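Local coordinates for protein cellulosomal scaffoldin (Acetivibrio cellulolyticus, PDB 4WI0) that docks onto a type II cohesin of another scaffoldin through its C-terminal X-module and calcium-binding dockerin, and as a whole probably also hydrolyses cellulose, at residues G6-D11 with G43-K48; P20-G25 with L131-A136; V31-S36 with G53-K58; N63-E68 with A91-I96. The protein carries 1 engineered substitution. All coordinates share one frame; numbering follows the deposited sequence.

Contact 1: G6-D11 with G43-K48; sequences GYINPD and GYFEIK
Three backbone hydrogen bonds join Gly-6 and Ile-8 to Gly-43 and Phe-45. Gly-6 and Phe-45 form an antiparallel hydrogen-bonded pair, with Phe-45 N 3.0 Å from Gly-6 O and Gly-6 N 3.2 Å from Phe-45 O, the second bond being the more bent. Ile-8 N reaches Gly-43 O at 2.8 Å. Between them Tyr-7 and Tyr-44 make a non-hydrogen-bonded pair, and CA-H...O contacts from Tyr-7 CA to Gly-43 O and from Tyr-44 CA to Gly-6 O supplement the ladder.

These bonds tie edge strand 44-50 to strand 2-10, the middle strand of the three-stranded sheet of the X-module; on its other side strand 2-10 pairs with strand 78-89.

Aromatic contacts occupy both faces of this sheet. On one, Tyr-44 CD1 lies over a face of the Tyr-7 ring, toward its rim and 3.5 Å from Tyr-7 CZ, while the ring planes are inclined at 51°. Within its own strand, Tyr-44 OH donates a hydrogen bond to Glu-46 OE1 (2.7 Å), which uses its anti lone pair. On the other face, Phe-45 takes a chi1 of 67°, which folds its ring back over the backbone of Gly-6, with Gly-6 N above the ring and Phe-45 CE1 3.4 Å from Gly-6 CA. Ile-8 CD1 meets Phe-45 CE1 at 4.0 Å, and both side chains continue onto Val-28 of the second sheet.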
# COMPACT_ATOMS: atom_id res chain seq x y z
N GLY B 6 17.98 -5.63 -22.76
CA GLY B 6 16.56 -5.72 -22.41
C GLY B 6 16.09 -4.66 -21.43
O GLY B 6 16.82 -3.71 -21.12
N TYR B 7 14.86 -4.84 -20.95
CA TYR B 7 14.22 -3.90 -20.03
C TYR B 7 13.69 -4.60 -18.78
O TYR B 7 13.05 -5.64 -18.88
CB TYR B 7 13.07 -3.19 -20.74
CG TYR B 7 13.54 -2.20 -21.77
CD1 TYR B 7 13.85 -2.60 -23.06
CD2 TYR B 7 13.69 -0.86 -21.44
CE1 TYR B 7 14.30 -1.68 -24.01
CE2 TYR B 7 14.14 0.06 -22.37
CZ TYR B 7 14.44 -0.36 -23.65
OH TYR B 7 14.88 0.56 -24.59
N ILE B 8 13.98 -4.02 -17.62
CA ILE B 8 13.44 -4.46 -16.33
C ILE B 8 12.52 -3.35 -15.82
O ILE B 8 12.89 -2.18 -15.88
CB ILE B 8 14.56 -4.70 -15.27
CG1 ILE B 8 15.73 -5.54 -15.82
CG2 ILE B 8 13.98 -5.30 -14.00
CD1 ILE B 8 15.42 -6.99 -16.10
N ASN B 9 11.33 -3.71 -15.32
CA ASN B 9 10.40 -2.78 -14.67
C ASN B 9 9.95 -3.38 -13.33
O ASN B 9 9.75 -4.59 -13.24
CB ASN B 9 9.13 -2.60 -15.51
CG ASN B 9 9.24 -1.53 -16.59
OD1 ASN B 9 8.21 -1.20 -17.19
ND2 ASN B 9 10.43 -1.00 -16.88
N PRO B 10 9.74 -2.54 -12.30
CA PRO B 10 9.12 -3.09 -11.08
C PRO B 10 7.64 -3.37 -11.32
O PRO B 10 7.02 -2.68 -12.14
CB PRO B 10 9.29 -1.95 -10.07
CG PRO B 10 9.35 -0.72 -10.90
CD PRO B 10 10.01 -1.10 -12.18
N ASP B 11 7.08 -4.37 -10.64
CA ASP B 11 5.66 -4.70 -10.79
C ASP B 11 4.75 -3.83 -9.90
O ASP B 11 4.13 -4.31 -8.95
CB ASP B 11 5.40 -6.20 -10.55
CG ASP B 11 3.98 -6.61 -10.88
OD1 ASP B 11 3.28 -5.85 -11.58
OD2 ASP B 11 3.54 -7.67 -10.42
N GLY B 43 15.04 1.63 -17.31
CA GLY B 43 15.02 0.19 -17.04
C GLY B 43 15.85 -0.62 -18.01
O GLY B 43 15.77 -1.85 -18.02
N TYR B 44 16.66 0.05 -18.83
CA TYR B 44 17.41 -0.61 -19.89
C TYR B 44 18.78 -1.09 -19.44
O TYR B 44 19.51 -0.36 -18.77
CB TYR B 44 17.57 0.35 -21.07
CG TYR B 44 18.35 -0.24 -22.22
CD1 TYR B 44 17.79 -1.22 -23.03
CD2 TYR B 44 19.64 0.19 -22.49
CE1 TYR B 44 18.51 -1.77 -24.08
CE2 TYR B 44 20.36 -0.35 -23.54
CZ TYR B 44 19.79 -1.32 -24.33
OH TYR B 44 20.52 -1.85 -25.37
N PHE B 45 19.15 -2.32 -19.82
CA PHE B 45 20.49 -2.84 -19.56
C PHE B 45 21.14 -3.36 -20.83
O PHE B 45 20.44 -3.79 -21.77
CB PHE B 45 20.46 -3.97 -18.53
CG PHE B 45 19.77 -5.21 -19.00
CD1 PHE B 45 18.39 -5.34 -18.87
CD2 PHE B 45 20.49 -6.25 -19.58
CE1 PHE B 45 17.75 -6.48 -19.31
CE2 PHE B 45 19.84 -7.39 -20.02
CZ PHE B 45 18.47 -7.51 -19.89
N GLU B 46 22.47 -3.38 -20.83
CA GLU B 46 23.25 -3.85 -21.97
C GLU B 46 24.52 -4.54 -21.50
O GLU B 46 25.32 -3.93 -20.80
CB GLU B 46 23.60 -2.66 -22.86
CG GLU B 46 23.77 -2.98 -24.32
CD GLU B 46 24.08 -1.74 -25.11
OE1 GLU B 46 23.13 -1.13 -25.64
OE2 GLU B 46 25.26 -1.36 -25.15
N ILE B 47 24.71 -5.80 -21.87
CA ILE B 47 25.93 -6.53 -21.53
C ILE B 47 26.63 -6.95 -22.82
O ILE B 47 26.07 -7.69 -23.63
CB ILE B 47 25.63 -7.77 -20.67
CG1 ILE B 47 24.79 -7.40 -19.45
CG2 ILE B 47 26.94 -8.43 -20.24
CD1 ILE B 47 24.10 -8.57 -18.76
N LYS B 48 27.86 -6.49 -22.99
CA LYS B 48 28.62 -6.70 -24.22
C LYS B 48 29.58 -7.86 -24.09
O LYS B 48 29.83 -8.34 -22.99
CB LYS B 48 29.40 -5.43 -24.57
CG LYS B 48 28.54 -4.20 -24.77
CD LYS B 48 29.38 -2.95 -24.94
CE LYS B 48 28.51 -1.73 -25.22
NZ LYS B 48 29.32 -0.48 -25.32

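Contact 2: P20-G25 with L131-A136. With CA (calcium ion), chain D.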
# COMPACT_ATOMS: atom_id res chain seq x y z
N PRO B 20 11.90 6.94 -13.14
CA PRO B 20 13.36 6.97 -13.29
C PRO B 20 14.17 6.51 -12.07
O PRO B 20 15.29 6.03 -12.24
CB PRO B 20 13.66 8.45 -13.60
CG PRO B 20 12.41 9.20 -13.28
CD PRO B 20 11.30 8.23 -13.52
N ILE B 21 13.62 6.65 -10.87
CA ILE B 21 14.29 6.13 -9.67
C ILE B 21 14.04 4.63 -9.51
O ILE B 21 14.99 3.88 -9.28
CB ILE B 21 13.93 6.90 -8.35
CG1 ILE B 21 14.23 6.04 -7.11
CG2 ILE B 21 12.47 7.34 -8.30
CD1 ILE B 21 14.16 6.79 -5.80
N VAL B 22 12.79 4.18 -9.65
CA VAL B 22 12.46 2.76 -9.41
C VAL B 22 12.84 1.80 -10.55
O VAL B 22 12.98 0.60 -10.31
CB VAL B 22 10.97 2.54 -9.07
CG1 VAL B 22 10.58 3.36 -7.85
CG2 VAL B 22 10.07 2.87 -10.25
N LYS B 23 13.00 2.32 -11.76
CA LYS B 23 13.43 1.48 -12.90
C LYS B 23 14.94 1.26 -12.97
O LYS B 23 15.40 0.29 -13.57
CB LYS B 23 12.94 2.06 -14.22
CG LYS B 23 11.47 1.83 -14.49
CD LYS B 23 11.10 2.40 -15.84
CE LYS B 23 9.60 2.35 -16.08
NZ LYS B 23 9.26 3.07 -17.34
N ALA B 24 15.69 2.16 -12.35
CA ALA B 24 17.14 2.07 -12.31
C ALA B 24 17.59 1.14 -11.18
O ALA B 24 16.85 0.92 -10.22
CB ALA B 24 17.74 3.45 -12.10
N GLY B 25 18.80 0.61 -11.33
CA GLY B 25 19.47 -0.08 -10.24
C GLY B 25 19.27 -1.58 -10.16
O GLY B 25 19.76 -2.20 -9.22
N LEU B 131 8.53 1.62 -0.99
CA LEU B 131 8.75 0.76 -2.15
C LEU B 131 8.52 1.47 -3.49
O LEU B 131 9.33 1.32 -4.39
CB LEU B 131 7.88 -0.50 -2.08
CG LEU B 131 8.17 -1.46 -0.92
CD1 LEU B 131 7.31 -2.71 -1.01
CD2 LEU B 131 9.64 -1.84 -0.89
N ASN B 132 7.44 2.23 -3.61
CA ASN B 132 7.16 2.95 -4.86
C ASN B 132 7.83 4.33 -4.97
O ASN B 132 7.60 5.05 -5.93
CB ASN B 132 5.65 3.05 -5.14
CG ASN B 132 4.89 3.89 -4.13
OD1 ASN B 132 5.46 4.46 -3.19
ND2 ASN B 132 3.58 3.95 -4.30
N ARG B 133 8.65 4.67 -3.97
CA ARG B 133 9.41 5.93 -3.90
C ARG B 133 8.58 7.20 -4.16
O ARG B 133 9.08 8.15 -4.77
CB ARG B 133 10.63 5.87 -4.83
CG ARG B 133 11.67 4.84 -4.41
CD ARG B 133 12.30 5.14 -3.06
NE ARG B 133 13.51 4.34 -2.84
CZ ARG B 133 13.54 3.05 -2.50
NH1 ARG B 133 12.42 2.35 -2.31
NH2 ARG B 133 14.72 2.45 -2.34
N ASP B 134 7.35 7.23 -3.66
CA ASP B 134 6.53 8.45 -3.77
C ASP B 134 6.72 9.40 -2.59
O ASP B 134 6.00 10.40 -2.48
CB ASP B 134 5.04 8.12 -3.98
CG ASP B 134 4.40 7.36 -2.79
OD1 ASP B 134 5.06 7.09 -1.76
OD2 ASP B 134 3.19 7.04 -2.92
N GLY B 135 7.69 9.11 -1.72
CA GLY B 135 8.02 9.99 -0.59
C GLY B 135 7.15 9.79 0.63
O GLY B 135 7.12 10.65 1.51
N ALA B 136 6.44 8.67 0.67
CA ALA B 136 5.58 8.32 1.79
C ALA B 136 5.58 6.80 1.99
O ALA B 136 5.82 6.05 1.05
CB ALA B 136 4.17 8.81 1.54
CA CA D . 5.32 4.85 -0.92
O HOH W 1 2.91 5.25 -0.88
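Val-22 and Ile-21 receive the aliphatic part of Arg-133, Val-22 on the buried side of the contact and Ile-21 on its open side. Buried Val-22 lies under the loop, its CG1 3.9 Å from both Arg-133 CG and Asn-132 O. No hydrogen bond crosses between the segments.

Residues 131-136 belong to an EF-hand-like calcium loop of the dockerin, whereas 20-25 includes most of the short helix 19-22 of the X-module, so apolar contacts join the two modules here.

Toward solvent, exposed Ile-21 extends with CG1 anti to the backbone N (chi1 160°) and sets CD1 3.5 Å from Arg-133 CG, the two side chains crossing at about a right angle. Arg-133, itself partly exposed, bends at chi2, and its NH1 is hydrogen-bonded to Asp-130 O inside the loop.

On the far side of the loop the calcium ion is bound by Asn-132 OD1 at 2.3 Å, by Asp-134 OD1 and Ala-136 O at 2.4 Å each, and by a water at 2.5 Å; Asp-130 and Asp-141 complete the site, and another protein chain packs on Asp-134 and Ala-136. That water donates to Asp-134 OD2, while Asp-134 OD1 also accepts from Ala-136 N at 3.2 Å in an Asx turn, approached from above the carboxylate plane.

Contact 3: V31-S36 with G53-K58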
# COMPACT_ATOMS: atom_id res chain seq x y z
N VAL B 31 24.81 -15.71 -15.40
CA VAL B 31 25.41 -16.70 -14.51
C VAL B 31 26.33 -17.59 -15.34
O VAL B 31 25.97 -18.00 -16.44
CB VAL B 31 24.34 -17.58 -13.82
CG1 VAL B 31 24.99 -18.65 -12.96
CG2 VAL B 31 23.41 -16.72 -12.97
N GLY B 32 27.52 -17.87 -14.80
CA GLY B 32 28.53 -18.65 -15.51
C GLY B 32 29.59 -17.76 -16.14
O GLY B 32 30.66 -18.23 -16.49
N THR B 33 29.28 -16.48 -16.30
CA THR B 33 30.25 -15.47 -16.66
C THR B 33 30.40 -14.51 -15.48
O THR B 33 29.67 -14.61 -14.48
CB THR B 33 29.79 -14.67 -17.90
OG1 THR B 33 28.70 -13.82 -17.55
CG2 THR B 33 29.36 -15.60 -19.03
N THR B 34 31.34 -13.59 -15.59
CA THR B 34 31.45 -12.50 -14.63
C THR B 34 30.89 -11.23 -15.24
O THR B 34 31.31 -10.13 -14.88
CB THR B 34 32.92 -12.23 -14.27
OG1 THR B 34 33.59 -11.72 -15.43
CG2 THR B 34 33.60 -13.51 -13.79
N LYS B 35 29.95 -11.38 -16.17
CA LYS B 35 29.41 -10.25 -16.90
C LYS B 35 28.06 -9.86 -16.32
O LYS B 35 27.18 -10.70 -16.15
CB LYS B 35 29.31 -10.58 -18.39
CG LYS B 35 30.66 -10.88 -19.02
CD LYS B 35 30.65 -10.75 -20.53
CE LYS B 35 32.02 -10.33 -21.07
NZ LYS B 35 33.00 -11.45 -21.10
N SER B 36 27.94 -8.57 -16.01
CA SER B 36 26.72 -7.99 -15.45
C SER B 36 26.46 -6.60 -16.03
O SER B 36 27.27 -6.08 -16.81
CB SER B 36 26.82 -7.90 -13.93
OG SER B 36 26.66 -9.17 -13.33
N GLY B 53 26.21 -19.34 -26.28
CA GLY B 53 25.95 -20.41 -25.32
C GLY B 53 24.59 -20.23 -24.67
O GLY B 53 23.86 -19.31 -25.00
N THR B 54 24.26 -21.12 -23.74
CA THR B 54 22.98 -21.10 -23.04
C THR B 54 23.19 -20.86 -21.55
O THR B 54 24.01 -21.54 -20.92
CB THR B 54 22.23 -22.44 -23.20
OG1 THR B 54 22.13 -22.78 -24.59
CG2 THR B 54 20.83 -22.35 -22.61
N TYR B 55 22.42 -19.92 -21.00
CA TYR B 55 22.66 -19.38 -19.67
C TYR B 55 21.40 -19.21 -18.85
O TYR B 55 20.29 -19.11 -19.38
CB TYR B 55 23.31 -17.98 -19.76
CG TYR B 55 24.59 -17.91 -20.55
CD1 TYR B 55 25.81 -18.26 -19.97
CD2 TYR B 55 24.59 -17.47 -21.87
CE1 TYR B 55 26.99 -18.19 -20.70
CE2 TYR B 55 25.77 -17.40 -22.60
CZ TYR B 55 26.96 -17.76 -22.01
OH TYR B 55 28.13 -17.68 -22.74
N THR B 56 21.59 -19.17 -17.54
CA THR B 56 20.60 -18.63 -16.63
C THR B 56 20.94 -17.16 -16.43
O THR B 56 22.09 -16.82 -16.21
CB THR B 56 20.65 -19.37 -15.28
OG1 THR B 56 20.38 -20.75 -15.51
CG2 THR B 56 19.62 -18.80 -14.32
N VAL B 57 19.94 -16.29 -16.54
CA VAL B 57 20.12 -14.86 -16.26
C VAL B 57 19.48 -14.55 -14.91
O VAL B 57 18.33 -14.92 -14.67
CB VAL B 57 19.51 -13.99 -17.38
CG1 VAL B 57 19.64 -12.52 -17.05
CG2 VAL B 57 20.21 -14.29 -18.70
N LYS B 58 20.24 -13.89 -14.02
CA LYS B 58 19.77 -13.60 -12.66
C LYS B 58 19.63 -12.10 -12.45
O LYS B 58 20.53 -11.33 -12.80
CB LYS B 58 20.72 -14.18 -11.61
CG LYS B 58 20.22 -13.97 -10.18
CD LYS B 58 20.76 -15.01 -9.21
CE LYS B 58 22.23 -14.79 -8.90
NZ LYS B 58 22.73 -15.73 -7.87
O HOH W 2 24.25 -20.05 -16.58
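Val-31 N donates to Thr-56 O at 3.0 Å, the one direct hydrogen bond between the two segments. The N-H...O angle is 140°, yet the nitrogen lies nearly along the C=O axis of Thr-56, at a C=O...N angle of 172°. This bond lies at the end of the pairing between strands 27-31 and 53-60, in the antiparallel four-stranded sheet of the X-module, where the chain leaves the ladder to turn into strand 34-38. The other half of the same pair is bridged by a water, which donates to Val-31 O at 2.7 Å and accepts from Thr-56 N at 3.0 Å in place of a direct N-H...O bond.

Side chains pack around this pair. Val-31 CG2 rests 3.9 Å from Lys-58 CB, the two side chains crossing one another at a slant. Val-31 O also lies at the edge of the Tyr-55 ring, near its plane, and Thr-33 CG2 reaches Tyr-55 CE1 at 3.9 Å, with those side chains at about a right angle.

A second shell fixes the parts that meet. Tyr-55 OH is hydrogen-bonded to Ala-51 O, which anchors the far end of the ring, and Val-50 and Ile-30 lie against its side chain. Gly-32 adopts a positive phi of 100°, turning the chain between Val-31 and Thr-33. Thr-33 OG1 lies between its backbone N and carbonyl carbon, which sends CG2 toward Tyr-55. The same hydroxyl is hydrogen-bonded to Ile-30 O and closes an ST turn by accepting from Lys-35 N at 3.1 Å.

Contact 4: N63-E68 with A91-I96; sequences NYLTRE and AGDMAI. With CA (calcium ion), chain C.
Asn-63 supplies two acceptors that are both met by backbone N-H groups of the other segment. Its carbonyl O takes Gly-92 N at 2.8 Å, with an N-H...O angle of 166°, and its side-chain OD1 takes Ala-95 N at 2.9 Å, at 164° and almost in line with the amide C=O. A chi1 of -65° sets CG anti to the carbonyl carbon, which turns OD1 away from the main-chain O and lets the two oxygens take separate N-H groups. Asn-63 CA also makes a CA-H...O contact with Asp-93 O. Met-94, bent at chi2 and chi3, brings CE to 3.6 Å from Asn-63 ND2.

The loop 91-96 leads from the X-module into the first calcium site of the dockerin, an EF-hand-like site, so these bonds fasten the linker to the X-module where the metal loop begins. Asp-93 divides its carboxylate between two tasks. OD1 binds calcium at 2.3 Å, beside Asp-101, Ala-103 and Asp-108. Asp-93 OD2 accepts from Gly-102 N and, at 2.9 Å, from a water that itself accepts from Thr-66 N, bridging the segments. Another water, itself a calcium ligand, donates to Met-94 O, while Met-94 N is hydrogen-bonded to Asp-108 OD1. Asn-63 N and Tyr-64 O are served by the side-chain amide of Gln-100.

Apolar contact flanks this polar network where Ala-91 CB lies over a face of the Tyr-64 ring, 4.0 Å from its centroid, in a CH-pi contact. Separately, Leu-65 CD1 lies 3.9 Å from Asp-93 OD2, the two side chains crossing at about a right angle.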
# COMPACT_ATOMS: atom_id res chain seq x y z
N ASN B 63 15.70 -5.22 -1.63
CA ASN B 63 14.26 -5.24 -1.33
C ASN B 63 13.33 -5.76 -2.44
O ASN B 63 12.11 -5.55 -2.35
CB ASN B 63 13.80 -3.87 -0.81
CG ASN B 63 14.42 -3.51 0.53
OD1 ASN B 63 14.85 -4.37 1.28
ND2 ASN B 63 14.44 -2.22 0.84
N TYR B 64 13.89 -6.45 -3.44
CA TYR B 64 13.13 -7.15 -4.48
C TYR B 64 13.42 -8.64 -4.44
O TYR B 64 14.54 -9.04 -4.11
CB TYR B 64 13.49 -6.64 -5.87
CG TYR B 64 12.88 -5.32 -6.21
CD1 TYR B 64 13.44 -4.15 -5.74
CD2 TYR B 64 11.74 -5.24 -7.00
CE1 TYR B 64 12.87 -2.91 -6.03
CE2 TYR B 64 11.16 -4.01 -7.30
CZ TYR B 64 11.73 -2.85 -6.81
OH TYR B 64 11.17 -1.62 -7.11
N LEU B 65 12.43 -9.44 -4.80
CA LEU B 65 12.59 -10.89 -4.87
C LEU B 65 13.46 -11.26 -6.09
O LEU B 65 13.13 -10.94 -7.23
CB LEU B 65 11.22 -11.56 -4.97
CG LEU B 65 11.19 -13.07 -4.87
CD1 LEU B 65 11.53 -13.53 -3.46
CD2 LEU B 65 9.82 -13.56 -5.29
N THR B 66 14.57 -11.91 -5.82
CA THR B 66 15.52 -12.30 -6.86
C THR B 66 14.83 -13.17 -7.91
O THR B 66 14.03 -14.04 -7.59
CB THR B 66 16.76 -12.98 -6.22
OG1 THR B 66 17.49 -11.99 -5.49
CG2 THR B 66 17.67 -13.60 -7.29
N ARG B 67 15.13 -12.90 -9.18
CA ARG B 67 14.57 -13.65 -10.30
C ARG B 67 15.66 -14.38 -11.06
O ARG B 67 16.76 -13.86 -11.26
CB ARG B 67 13.83 -12.70 -11.25
CG ARG B 67 13.15 -13.39 -12.42
CD ARG B 67 12.10 -12.51 -13.09
NE ARG B 67 11.30 -13.25 -14.06
CZ ARG B 67 10.13 -12.84 -14.56
NH1 ARG B 67 9.58 -11.68 -14.20
NH2 ARG B 67 9.49 -13.61 -15.44
N GLU B 68 15.35 -15.60 -11.49
CA GLU B 68 16.23 -16.35 -12.39
C GLU B 68 15.46 -16.73 -13.65
O GLU B 68 14.32 -17.22 -13.57
CB GLU B 68 16.79 -17.59 -11.69
CG GLU B 68 17.78 -17.25 -10.59
CD GLU B 68 18.38 -18.47 -9.91
OE1 GLU B 68 19.53 -18.84 -10.25
OE2 GLU B 68 17.72 -19.08 -9.04
N ALA B 91 8.71 -6.22 -5.86
CA ALA B 91 9.18 -5.56 -4.65
C ALA B 91 8.60 -6.22 -3.40
O ALA B 91 7.51 -6.78 -3.43
CB ALA B 91 8.79 -4.09 -4.66
N GLY B 92 9.34 -6.14 -2.30
CA GLY B 92 8.81 -6.57 -1.00
C GLY B 92 9.41 -7.82 -0.38
O GLY B 92 8.85 -8.32 0.58
N ASP B 93 10.51 -8.35 -0.92
CA ASP B 93 11.39 -9.23 -0.13
C ASP B 93 12.44 -8.34 0.53
O ASP B 93 13.48 -8.03 -0.06
CB ASP B 93 12.05 -10.33 -0.97
CG ASP B 93 12.90 -11.27 -0.12
OD1 ASP B 93 12.66 -11.30 1.10
OD2 ASP B 93 13.81 -11.95 -0.65
N MET B 94 12.16 -7.95 1.77
CA MET B 94 12.87 -6.87 2.45
C MET B 94 14.12 -7.37 3.17
O MET B 94 14.15 -8.49 3.68
CB MET B 94 11.94 -6.23 3.49
CG MET B 94 10.59 -5.79 2.95
SD MET B 94 10.71 -4.60 1.60
CE MET B 94 11.34 -3.19 2.49
N ALA B 95 15.14 -6.51 3.22
CA ALA B 95 16.33 -6.76 4.04
C ALA B 95 15.99 -6.64 5.53
O ALA B 95 15.76 -5.54 6.03
CB ALA B 95 17.46 -5.82 3.66
N ILE B 96 15.95 -7.78 6.21
CA ILE B 96 15.63 -7.87 7.63
C ILE B 96 16.79 -8.59 8.30
O ILE B 96 17.12 -9.72 7.92
CB ILE B 96 14.32 -8.64 7.88
CG1 ILE B 96 13.16 -8.02 7.08
CG2 ILE B 96 13.98 -8.66 9.37
CD1 ILE B 96 11.93 -8.90 7.00
CA CA C . 11.19 -11.80 2.84
O HOH W 3 15.16 -12.67 -3.13
O HOH W 4 13.17 -11.03 4.05
O HOH W 5 10.50 -12.53 5.01

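Contacts 1, 2 and 4 are largely buried, while contact 3 lies at the surface. Contacts 1 and 3 belong to the two sheets of the X-module: a regular ladder flanked by aromatic rings in the first, a water-opened end of pairing in the second, touching through Lys-35 on Ile-47. Contacts 2 and 4 instead reach the two calcium sites, one by apolar packing without hydrogen bonds, the other by backbone and amide bonds. They meet where Leu-131 packs on Met-94 and Ala-91. Pro-10 links contact 1 to both, touching Val-22 and Tyr-64. Lys-58 and Thr-56 connect contact 3 to residues 66-68 of contact 4 across neighbouring strands.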